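Local coordinates for protein CurM Sulfotransferase (Moorea producta, PDB 4GBM) that probably transfers a sulfonate group from the donor PAPS to a substrate in the curacin biosynthetic pathway, at residues 82-87 against 260-265; 93-98 against 126-131; 156-161 against 238-243; 171-176 against 191-196. The protein carries 2 engineered substitutions. One frame throughout, in Å; residues are numbered along the deposited sequence.

Interaction 1: 82-87 against 260-265; sequences SYLGEG and VHAASL. Engineered in segment 260-265: Ala262 (natural residue Gln), Ala263 (natural residue Lys). With ZN (zinc ion), chain B; ZN (zinc ion), chain C.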
# COMPACT_ATOMS: atom_id res chain seq x y z
N SER A 82 -11.23 -10.60 -3.13
CA SER A 82 -12.26 -10.33 -4.13
C SER A 82 -11.74 -10.51 -5.56
O SER A 82 -12.45 -11.00 -6.44
CB SER A 82 -12.82 -8.92 -3.96
OG SER A 82 -13.58 -8.81 -2.77
N TYR A 83 -10.50 -10.09 -5.78
CA TYR A 83 -9.84 -10.27 -7.06
C TYR A 83 -8.70 -11.28 -6.91
O TYR A 83 -8.59 -11.94 -5.87
CB TYR A 83 -9.36 -8.91 -7.60
CG TYR A 83 -10.51 -7.95 -7.84
CD1 TYR A 83 -11.20 -7.94 -9.06
CD2 TYR A 83 -10.93 -7.06 -6.85
CE1 TYR A 83 -12.26 -7.07 -9.29
CE2 TYR A 83 -11.99 -6.19 -7.07
CZ TYR A 83 -12.64 -6.20 -8.29
OH TYR A 83 -13.69 -5.33 -8.51
N LEU A 84 -7.87 -11.42 -7.94
CA LEU A 84 -6.92 -12.54 -7.98
C LEU A 84 -5.69 -12.42 -7.07
O LEU A 84 -5.16 -13.44 -6.63
CB LEU A 84 -6.52 -12.86 -9.43
CG LEU A 84 -7.67 -13.11 -10.42
CD1 LEU A 84 -7.12 -13.30 -11.82
CD2 LEU A 84 -8.55 -14.30 -10.02
N GLY A 85 -5.26 -11.20 -6.78
CA GLY A 85 -4.19 -10.97 -5.80
C GLY A 85 -2.89 -11.70 -6.10
O GLY A 85 -2.27 -12.30 -5.21
N GLU A 86 -2.45 -11.61 -7.35
CA GLU A 86 -1.28 -12.36 -7.81
C GLU A 86 0.05 -11.64 -7.64
O GLU A 86 1.02 -11.96 -8.33
CB GLU A 86 -1.47 -12.78 -9.26
CG GLU A 86 -2.64 -13.73 -9.46
CD GLU A 86 -2.78 -14.24 -10.88
OE1 GLU A 86 -3.62 -15.12 -11.08
OE2 GLU A 86 -2.05 -13.76 -11.79
N GLY A 87 0.11 -10.67 -6.73
CA GLY A 87 1.35 -9.95 -6.45
C GLY A 87 2.54 -10.88 -6.26
O GLY A 87 3.61 -10.67 -6.85
N VAL A 260 -3.86 -9.46 -17.42
CA VAL A 260 -5.19 -9.57 -16.82
C VAL A 260 -5.30 -8.59 -15.66
O VAL A 260 -4.54 -8.66 -14.69
CB VAL A 260 -5.50 -11.02 -16.36
CG1 VAL A 260 -6.79 -11.09 -15.55
CG2 VAL A 260 -5.59 -11.96 -17.58
N HIS A 261 -6.23 -7.65 -15.80
CA HIS A 261 -6.43 -6.58 -14.83
C HIS A 261 -6.72 -7.11 -13.42
O HIS A 261 -6.13 -6.62 -12.45
CB HIS A 261 -7.54 -5.66 -15.36
CG HIS A 261 -8.04 -4.66 -14.37
ND1 HIS A 261 -9.32 -4.73 -13.84
CD2 HIS A 261 -7.47 -3.56 -13.83
CE1 HIS A 261 -9.50 -3.72 -13.02
NE2 HIS A 261 -8.40 -3.00 -12.99
N ALA A 262 -7.58 -8.13 -13.32
CA ALA A 262 -7.96 -8.70 -12.03
C ALA A 262 -6.78 -9.31 -11.26
O ALA A 262 -6.83 -9.45 -10.05
CB ALA A 262 -9.08 -9.72 -12.19
N ALA A 263 -5.71 -9.65 -11.99
CA ALA A 263 -4.55 -10.31 -11.38
C ALA A 263 -3.73 -9.41 -10.45
O ALA A 263 -3.12 -9.90 -9.50
CB ALA A 263 -3.65 -10.92 -12.46
N SER A 264 -3.72 -8.10 -10.70
CA SER A 264 -2.96 -7.17 -9.85
C SER A 264 -3.81 -6.54 -8.75
O SER A 264 -3.33 -5.73 -7.97
CB SER A 264 -2.26 -6.09 -10.69
OG SER A 264 -1.18 -6.66 -11.41
N LEU A 265 -5.09 -6.92 -8.71
CA LEU A 265 -6.03 -6.36 -7.74
C LEU A 265 -6.24 -7.34 -6.60
O LEU A 265 -6.10 -8.55 -6.78
CB LEU A 265 -7.37 -6.05 -8.41
CG LEU A 265 -7.59 -4.67 -9.04
CD1 LEU A 265 -6.49 -4.28 -10.04
CD2 LEU A 265 -8.97 -4.67 -9.71
ZN ZN B . -3.55 -15.56 -13.05
ZN ZN C . -8.26 -1.03 -12.23
O HOH W 1 -1.84 -15.91 -14.02
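The Tyr83 ring carries a methyl of Leu265 on one face: CD2 sits 3.9 Å from the ring centroid and only 6° off the normal, a CH-pi contact. Near the ring plane, at the edge, comes CB of Ala262, an engineered residue (glutamine in nature). Tyr83 and Leu265 run side by side, with Tyr83 CB 3.6 Å from Leu265 CB. With an alanine here instead of Tyr83, the Leu265 methyl would probably lose its aromatic partner and a gap would open beside it. Three backbone bonds join the loops: Leu84 N bonds Ala262 O, Gly85 N meets Leu265 O at 2.8 Å, and Glu86 N meets Ala263 O at 2.8 Å. These loops are far apart in the chain, and 82-87 leads directly into helix 87-96, with Glu86 at its N-cap position and Gly85 taking a positive phi just before it. Leu84 lies over the turn, CG 4.1 Å from Ala262 CB. The extended Glu86 side chain passes its OE2 3.3 Å from CB of Ala263, engineered from lysine, and binds one zinc through OE1 at 2.0 Å. His261 NE2 holds a second zinc, which Asp269 also binds.

Interaction 2: 93-98 against 126-131; sequences MEVKNL and ENIAPR
Val95 and Ile128 meet through branches that their first torsions set beside the backbone N: chi1 of -56° places CG1 of Val95 there, and in Ile128 chi1 of 71° puts CG1 between the backbone N and the carbonyl carbon and so leaves CG2 beside N. The two methyls press together at 3.5 Å, closer than usual for carbons. The other branch of Val95, CG2, faces CB of Asn127 at 3.9 Å, the two side chains crossing at about a right angle. Arg131 bends at chi3 and brings NH2 within 4.1 Å of Val95 CG1. Its NE bonds Ile128 O at 3.1 Å, in the carbonyl plane on a lone pair; the backbone N of Arg131 shares that oxygen, so the guanidinium is tied to the C-terminal end of helix 117-128, which precedes it. No direct hydrogen bond crosses the contact, but water does. Asn127 OD1 takes one water shared with Val95 O and another shared with Lys96 NZ, while its ND2 donates to Met123 O. The contact joins the C-terminal ends of helices 87-96 and 117-128, the former closing in a Schellman motif at Asn97. Phe59 of strand 58-59 touches Val95, Ile128 and Arg131 alike, and Lys96 packs on Leu106 of helix 100-113.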
# COMPACT_ATOMS: atom_id res chain seq x y z
N MET A 93 7.51 -14.36 -11.18
CA MET A 93 7.55 -14.28 -12.64
C MET A 93 8.59 -13.27 -13.13
O MET A 93 9.36 -13.57 -14.04
CB MET A 93 6.19 -13.92 -13.23
CG MET A 93 5.11 -14.94 -13.00
SD MET A 93 3.66 -14.50 -13.97
CE MET A 93 2.33 -14.71 -12.81
N GLU A 94 8.60 -12.08 -12.53
CA GLU A 94 9.53 -11.02 -12.90
C GLU A 94 10.97 -11.37 -12.56
O GLU A 94 11.85 -11.35 -13.43
CB GLU A 94 9.17 -9.70 -12.20
CG GLU A 94 7.88 -9.03 -12.66
CD GLU A 94 8.00 -8.33 -14.01
OE1 GLU A 94 6.94 -8.09 -14.63
OE2 GLU A 94 9.13 -8.03 -14.46
N VAL A 95 11.21 -11.70 -11.29
CA VAL A 95 12.56 -11.87 -10.77
C VAL A 95 13.24 -13.16 -11.23
O VAL A 95 14.48 -13.25 -11.24
CB VAL A 95 12.62 -11.73 -9.21
CG1 VAL A 95 12.04 -10.39 -8.78
CG2 VAL A 95 11.90 -12.88 -8.52
N LYS A 96 12.44 -14.15 -11.62
CA LYS A 96 12.98 -15.44 -12.09
C LYS A 96 12.68 -15.73 -13.56
O LYS A 96 12.99 -16.82 -14.06
CB LYS A 96 12.45 -16.58 -11.21
CG LYS A 96 13.04 -16.63 -9.81
CD LYS A 96 12.47 -17.78 -8.99
CE LYS A 96 12.77 -19.15 -9.61
NZ LYS A 96 14.22 -19.36 -9.93
N ASN A 97 12.09 -14.76 -14.26
CA ASN A 97 11.68 -14.90 -15.66
C ASN A 97 10.88 -16.19 -15.91
O ASN A 97 11.25 -17.03 -16.74
CB ASN A 97 12.89 -14.77 -16.60
CG ASN A 97 12.50 -14.40 -18.02
OD1 ASN A 97 11.32 -14.22 -18.33
ND2 ASN A 97 13.49 -14.27 -18.90
N LEU A 98 9.78 -16.33 -15.17
CA LEU A 98 8.93 -17.52 -15.21
C LEU A 98 7.58 -17.20 -15.81
O LEU A 98 7.08 -16.09 -15.67
CB LEU A 98 8.72 -18.07 -13.80
CG LEU A 98 9.91 -18.59 -13.00
CD1 LEU A 98 9.48 -18.95 -11.58
CD2 LEU A 98 10.53 -19.78 -13.70
N GLU A 126 16.75 -11.92 -1.67
CA GLU A 126 17.89 -12.42 -2.46
C GLU A 126 17.60 -12.41 -3.96
O GLU A 126 18.49 -12.15 -4.77
CB GLU A 126 18.34 -13.81 -1.97
CG GLU A 126 17.41 -14.95 -2.34
CD GLU A 126 17.98 -16.31 -2.01
OE1 GLU A 126 17.18 -17.18 -1.60
OE2 GLU A 126 19.21 -16.53 -2.17
N ASN A 127 16.36 -12.67 -4.35
CA ASN A 127 16.02 -12.71 -5.77
C ASN A 127 15.91 -11.33 -6.42
O ASN A 127 16.01 -11.21 -7.64
CB ASN A 127 14.78 -13.56 -6.02
CG ASN A 127 15.10 -15.03 -6.12
OD1 ASN A 127 15.34 -15.55 -7.21
ND2 ASN A 127 15.14 -15.71 -4.97
N ILE A 128 15.72 -10.29 -5.61
CA ILE A 128 15.67 -8.92 -6.13
C ILE A 128 16.96 -8.13 -5.90
O ILE A 128 17.17 -7.07 -6.51
CB ILE A 128 14.46 -8.12 -5.58
CG1 ILE A 128 14.66 -7.79 -4.10
CG2 ILE A 128 13.15 -8.87 -5.83
CD1 ILE A 128 13.65 -6.79 -3.53
N ALA A 129 17.82 -8.63 -5.02
CA ALA A 129 19.08 -7.96 -4.67
C ALA A 129 19.84 -7.51 -5.93
O ALA A 129 19.91 -8.26 -6.90
CB ALA A 129 19.95 -8.90 -3.83
N PRO A 130 20.43 -6.29 -5.90
CA PRO A 130 20.59 -5.34 -4.80
C PRO A 130 19.41 -4.37 -4.59
O PRO A 130 19.50 -3.47 -3.76
CB PRO A 130 21.84 -4.55 -5.21
CG PRO A 130 21.78 -4.53 -6.68
CD PRO A 130 21.17 -5.85 -7.10
N ARG A 131 18.33 -4.56 -5.34
CA ARG A 131 17.13 -3.73 -5.18
C ARG A 131 16.52 -3.87 -3.79
O ARG A 131 16.65 -4.92 -3.15
CB ARG A 131 16.09 -4.08 -6.24
CG ARG A 131 16.50 -3.72 -7.67
CD ARG A 131 15.51 -4.27 -8.69
NE ARG A 131 15.64 -5.73 -8.84
CZ ARG A 131 14.92 -6.47 -9.68
NH1 ARG A 131 14.00 -5.91 -10.45
NH2 ARG A 131 15.12 -7.78 -9.73
O HOH W 2 16.10 -14.62 -9.69
O HOH W 3 15.62 -18.02 -7.98

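Interaction 3: 156-161 against 238-243; sequences NSKYIY and FLNVPF
Leu239 O and Lys158 NZ are joined by one water, which donates to the carbonyl oxygen of Leu239 at 2.9 Å and accepts from the Lys158 ammonium at 3.2 Å. No direct hydrogen bond crosses here; this water carries the polar link, and most of the remaining contact is apolar. The Lys158 chain slides past the Phe238 side chain in the opposite direction, laying its methylenes over one ring face. CD stands 4.0 Å from the ring centroid, 22° off the normal and displaced toward the rim, a CH-pi contact, while CB approaches Phe238 CZ to 3.7 Å. The chain is straight as far as CE and turns only at chi4 (65°), which swings NZ toward the water; CE itself lies 3.3 Å from Phe238 O. Deeper in, Ile160 CG1 comes to 4.4 Å from Phe238 CE2, and Leu239 CD2 touches Lys158 CD. His217 of strand 216-220 stacks with the Phe238 ring. Helix 228-239 ends here in a Schellman motif, with Asn240 at positive phi. Strand 158-163 runs between 35-39 and 216-220 in the parallel sheet, so the contact packs the end of a helix on the sheet of an alpha/beta fold, the P-loop-like fold of sulfotransferases.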
# COMPACT_ATOMS: atom_id res chain seq x y z
N ASN A 156 15.37 -1.96 11.00
CA ASN A 156 15.56 -0.61 10.47
C ASN A 156 14.86 -0.32 9.14
O ASN A 156 15.36 0.42 8.29
CB ASN A 156 17.05 -0.23 10.42
CG ASN A 156 17.67 -0.17 11.81
OD1 ASN A 156 18.26 -1.15 12.27
ND2 ASN A 156 17.51 0.96 12.48
N SER A 157 13.66 -0.88 8.98
CA SER A 157 12.85 -0.54 7.81
C SER A 157 12.47 0.94 7.80
O SER A 157 12.44 1.60 8.85
CB SER A 157 11.56 -1.37 7.77
OG SER A 157 11.87 -2.75 7.64
N LYS A 158 12.20 1.46 6.61
CA LYS A 158 11.69 2.81 6.46
C LYS A 158 10.20 2.77 6.13
O LYS A 158 9.73 1.87 5.43
CB LYS A 158 12.46 3.56 5.38
CG LYS A 158 13.83 4.03 5.84
CD LYS A 158 14.51 4.86 4.76
CE LYS A 158 15.86 5.37 5.23
NZ LYS A 158 16.84 4.28 5.47
N TYR A 159 9.48 3.75 6.65
CA TYR A 159 8.03 3.83 6.50
C TYR A 159 7.62 5.10 5.80
O TYR A 159 7.94 6.20 6.24
CB TYR A 159 7.38 3.76 7.87
CG TYR A 159 7.59 2.42 8.51
CD1 TYR A 159 6.68 1.39 8.30
CD2 TYR A 159 8.70 2.18 9.31
CE1 TYR A 159 6.87 0.14 8.87
CE2 TYR A 159 8.90 0.93 9.89
CZ TYR A 159 7.98 -0.08 9.67
OH TYR A 159 8.17 -1.30 10.24
N ILE A 160 6.91 4.93 4.68
CA ILE A 160 6.28 6.04 3.99
C ILE A 160 4.82 6.08 4.44
O ILE A 160 4.07 5.14 4.18
CB ILE A 160 6.34 5.85 2.47
CG1 ILE A 160 7.79 5.71 1.99
CG2 ILE A 160 5.64 7.02 1.75
CD1 ILE A 160 7.88 5.19 0.55
N TYR A 161 4.43 7.18 5.09
CA TYR A 161 3.07 7.35 5.57
C TYR A 161 2.33 8.23 4.59
O TYR A 161 2.57 9.44 4.51
CB TYR A 161 3.09 7.96 6.98
CG TYR A 161 1.74 8.28 7.61
CD1 TYR A 161 0.57 7.62 7.22
CD2 TYR A 161 1.66 9.23 8.63
CE1 TYR A 161 -0.66 7.92 7.82
CE2 TYR A 161 0.44 9.54 9.24
CZ TYR A 161 -0.70 8.88 8.84
OH TYR A 161 -1.89 9.21 9.43
N PHE A 238 14.93 10.84 1.31
CA PHE A 238 14.61 10.02 2.47
C PHE A 238 15.07 8.56 2.30
O PHE A 238 15.63 7.95 3.23
CB PHE A 238 13.10 10.08 2.74
CG PHE A 238 12.61 9.08 3.74
CD1 PHE A 238 12.96 9.18 5.08
CD2 PHE A 238 11.79 8.03 3.33
CE1 PHE A 238 12.49 8.25 6.01
CE2 PHE A 238 11.30 7.09 4.25
CZ PHE A 238 11.67 7.20 5.59
N LEU A 239 14.86 8.03 1.10
CA LEU A 239 15.24 6.65 0.79
C LEU A 239 16.72 6.48 0.46
O LEU A 239 17.21 5.35 0.36
CB LEU A 239 14.38 6.11 -0.36
CG LEU A 239 12.87 6.05 -0.12
CD1 LEU A 239 12.14 5.59 -1.38
CD2 LEU A 239 12.54 5.16 1.07
N ASN A 240 17.44 7.60 0.29
CA ASN A 240 18.87 7.57 -0.08
C ASN A 240 19.13 6.93 -1.44
O ASN A 240 20.10 6.19 -1.63
CB ASN A 240 19.72 6.89 1.01
CG ASN A 240 19.65 7.62 2.34
OD1 ASN A 240 19.87 8.83 2.42
ND2 ASN A 240 19.34 6.87 3.40
N VAL A 241 18.23 7.22 -2.38
CA VAL A 241 18.41 6.83 -3.78
C VAL A 241 18.41 8.09 -4.64
O VAL A 241 17.83 9.11 -4.25
CB VAL A 241 17.32 5.83 -4.26
CG1 VAL A 241 17.35 4.54 -3.43
CG2 VAL A 241 15.92 6.45 -4.23
N PRO A 242 19.08 8.04 -5.80
CA PRO A 242 19.02 9.21 -6.68
C PRO A 242 17.66 9.30 -7.38
O PRO A 242 16.98 8.28 -7.54
CB PRO A 242 20.12 8.94 -7.70
CG PRO A 242 20.30 7.46 -7.69
CD PRO A 242 20.00 7.00 -6.30
N PHE A 243 17.28 10.50 -7.78
CA PHE A 243 16.08 10.67 -8.60
C PHE A 243 16.29 9.98 -9.95
O PHE A 243 17.38 10.03 -10.52
CB PHE A 243 15.77 12.16 -8.81
CG PHE A 243 14.36 12.42 -9.25
CD1 PHE A 243 13.39 12.77 -8.31
CD2 PHE A 243 13.99 12.32 -10.59
CE1 PHE A 243 12.07 13.01 -8.70
CE2 PHE A 243 12.67 12.56 -10.98
CZ PHE A 243 11.71 12.91 -10.03
O HOH W 4 16.83 3.33 2.42

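Interaction 4: 171-176 against 191-196; sequences ESFVRM and RVAEQV. With A3P (adenosine-3'-5'-diphosphate), chain G.
Phe173 lays a face of its ring on the backbone of the other helix: CA of Ala193 stands 4.2 Å from the ring centroid, 28° off the normal, in a CH-pi contact. The Ala193 methyl comes closer still, 3.4 Å from Phe173 CD1. Chi1 of -171° turns the ring away from its own backbone N and out to this partner. Val196 crosses Phe173 at about a right angle and sets its CG2 4.0 Å from Phe173 CZ, while Val174 CG2 touches the Ala193 methyl beside the ring. The axes of the two short helical segments come to 8.9 Å, their directions 128° apart, an approach consistent with the small Ala193.

Arg175 turns to the bound adenosine-3'-5'-diphosphate. Its guanidinium uses one edge, through NE and NH1, to grip both Glu171 oxygens side-on, each met on the syn side. NH1 and NH2 also bond the 3'-phosphate, NH2 reaching O1P at 2.9 Å. A leucine in place of Arg175 would probably cost the phosphate three hydrogen bonds and leave the Glu171 carboxylate without its charged mate. Ser172 OG donates to the same O1P at 2.6 Å and is itself hydrogen-bonded to Arg42 NE. Apolar packing thus supports one side of helix 166-175 while another side binds phosphate; the Glu171 salt bridge fixes the guanidinium's rotation, and the arginine would be expected to offset part of the phosphate's negative charge.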
# COMPACT_ATOMS: atom_id res chain seq x y z
N GLU A 171 -15.68 9.40 0.18
CA GLU A 171 -16.45 9.39 -1.06
C GLU A 171 -16.05 8.21 -1.93
O GLU A 171 -16.90 7.52 -2.49
CB GLU A 171 -16.26 10.71 -1.81
CG GLU A 171 -17.13 10.88 -3.06
CD GLU A 171 -16.55 10.23 -4.32
OE1 GLU A 171 -15.32 10.04 -4.39
OE2 GLU A 171 -17.33 9.92 -5.24
N SER A 172 -14.74 7.96 -2.01
CA SER A 172 -14.23 6.88 -2.84
C SER A 172 -14.63 5.51 -2.29
O SER A 172 -15.12 4.66 -3.02
CB SER A 172 -12.70 6.99 -2.96
OG SER A 172 -12.18 5.89 -3.68
N PHE A 173 -14.41 5.31 -0.99
CA PHE A 173 -14.73 4.04 -0.33
C PHE A 173 -16.21 3.66 -0.53
O PHE A 173 -16.53 2.51 -0.87
CB PHE A 173 -14.37 4.17 1.15
CG PHE A 173 -14.44 2.87 1.92
CD1 PHE A 173 -15.66 2.39 2.39
CD2 PHE A 173 -13.28 2.16 2.21
CE1 PHE A 173 -15.73 1.21 3.12
CE2 PHE A 173 -13.34 0.97 2.95
CZ PHE A 173 -14.57 0.50 3.41
N VAL A 174 -17.10 4.63 -0.34
CA VAL A 174 -18.54 4.43 -0.51
C VAL A 174 -18.89 4.15 -1.98
O VAL A 174 -19.65 3.22 -2.27
CB VAL A 174 -19.34 5.63 0.07
CG1 VAL A 174 -20.82 5.54 -0.28
CG2 VAL A 174 -19.18 5.67 1.59
N ARG A 175 -18.33 4.94 -2.89
CA ARG A 175 -18.55 4.77 -4.33
C ARG A 175 -18.14 3.37 -4.80
O ARG A 175 -18.82 2.76 -5.65
CB ARG A 175 -17.79 5.85 -5.12
CG ARG A 175 -17.80 5.66 -6.65
CD ARG A 175 -17.40 6.92 -7.43
NE ARG A 175 -16.32 7.68 -6.79
CZ ARG A 175 -15.03 7.31 -6.78
NH1 ARG A 175 -14.14 8.06 -6.14
NH2 ARG A 175 -14.65 6.19 -7.39
N MET A 176 -17.04 2.86 -4.24
CA MET A 176 -16.50 1.55 -4.62
C MET A 176 -17.18 0.40 -3.89
O MET A 176 -16.86 -0.77 -4.13
CB MET A 176 -14.98 1.53 -4.41
CG MET A 176 -14.22 2.51 -5.31
SD MET A 176 -14.52 2.26 -7.06
CE MET A 176 -13.74 0.66 -7.32
N ARG A 191 -20.43 6.11 7.50
CA ARG A 191 -19.80 5.95 8.81
C ARG A 191 -18.78 4.82 8.82
O ARG A 191 -17.75 4.92 9.49
CB ARG A 191 -20.85 5.78 9.90
CG ARG A 191 -21.69 7.03 10.16
CD ARG A 191 -20.84 8.22 10.64
NE ARG A 191 -21.67 9.23 11.29
CZ ARG A 191 -21.37 10.53 11.39
NH1 ARG A 191 -20.24 11.01 10.87
NH2 ARG A 191 -22.22 11.35 12.01
N VAL A 192 -19.07 3.75 8.08
CA VAL A 192 -18.11 2.63 7.94
C VAL A 192 -16.83 3.13 7.28
O VAL A 192 -15.73 2.85 7.76
CB VAL A 192 -18.72 1.43 7.16
CG1 VAL A 192 -17.65 0.38 6.88
CG2 VAL A 192 -19.86 0.80 7.95
N ALA A 193 -16.99 3.89 6.19
CA ALA A 193 -15.85 4.47 5.47
C ALA A 193 -15.04 5.40 6.37
O ALA A 193 -13.81 5.36 6.38
CB ALA A 193 -16.31 5.22 4.21
N GLU A 194 -15.75 6.22 7.14
CA GLU A 194 -15.12 7.15 8.07
C GLU A 194 -14.31 6.40 9.13
O GLU A 194 -13.18 6.78 9.43
CB GLU A 194 -16.18 8.03 8.73
CG GLU A 194 -15.62 9.06 9.69
CD GLU A 194 -16.69 9.92 10.33
OE1 GLU A 194 -16.39 10.56 11.35
OE2 GLU A 194 -17.82 9.96 9.81
N GLN A 195 -14.89 5.33 9.66
CA GLN A 195 -14.21 4.52 10.67
C GLN A 195 -12.94 3.89 10.09
O GLN A 195 -11.92 3.81 10.77
CB GLN A 195 -15.15 3.46 11.24
CG GLN A 195 -14.51 2.55 12.28
CD GLN A 195 -15.50 1.56 12.87
OE1 GLN A 195 -16.42 1.94 13.60
NE2 GLN A 195 -15.32 0.28 12.56
N VAL A 196 -13.00 3.44 8.84
CA VAL A 196 -11.81 2.86 8.20
C VAL A 196 -10.69 3.91 8.08
O VAL A 196 -9.54 3.64 8.43
CB VAL A 196 -12.14 2.21 6.83
CG1 VAL A 196 -10.87 1.84 6.09
CG2 VAL A 196 -12.99 0.97 7.03
P1 A3P G . -10.87 6.57 -6.96
O1P A3P G . -11.97 5.79 -6.28
O2P A3P G . -10.52 6.04 -8.33
O3P A3P G . -11.08 8.05 -6.88
P2 A3P G . -5.52 3.19 -3.50
O4P A3P G . -4.84 3.53 -2.21
O5P A3P G . -6.73 2.32 -3.39
O6P A3P G . -4.55 2.74 -4.57
O5' A3P G . -6.12 4.60 -4.02
C5' A3P G . -7.04 4.60 -5.12
C4' A3P G . -7.22 6.05 -5.52
O4' A3P G . -6.01 6.51 -6.13
C3' A3P G . -8.27 6.23 -6.60
O3' A3P G . -9.58 6.26 -6.02
C2' A3P G . -7.83 7.55 -7.22
O2' A3P G . -8.41 8.66 -6.54
C1' A3P G . -6.32 7.59 -7.01
N9 A3P G . -5.61 7.38 -8.30
C8 A3P G . -5.49 6.24 -9.01
N7 A3P G . -4.80 6.44 -10.16
C5 A3P G . -4.46 7.75 -10.18
C6 A3P G . -3.71 8.65 -11.09
N6 A3P G . -3.17 8.16 -12.24
N1 A3P G . -3.59 9.95 -10.73
C2 A3P G . -4.11 10.44 -9.58
N3 A3P G . -4.80 9.67 -8.71
C4 A3P G . -4.98 8.36 -8.95

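Interaction 4 is the contact that reaches the nucleotide directly, through Ser172 and Arg175. Interaction 3 stands farther back, with the Ile160 side chain about 12 Å from the ligand; strand 158-163 and helix 166-175 follow each other in the chain, so the strand it packs leads to the phosphate-binding helix, although the two contacts' centres lie 29 Å apart. Interactions 1 and 2 share helix 87-96, the first at its start and the second at its end, with centres 20 Å apart. Interaction 1 comes within about 6 Å of interaction 4, nearest atoms, whereas interactions 2 and 4 lie on opposite sides of the chain's centre, 36 Å apart between centres.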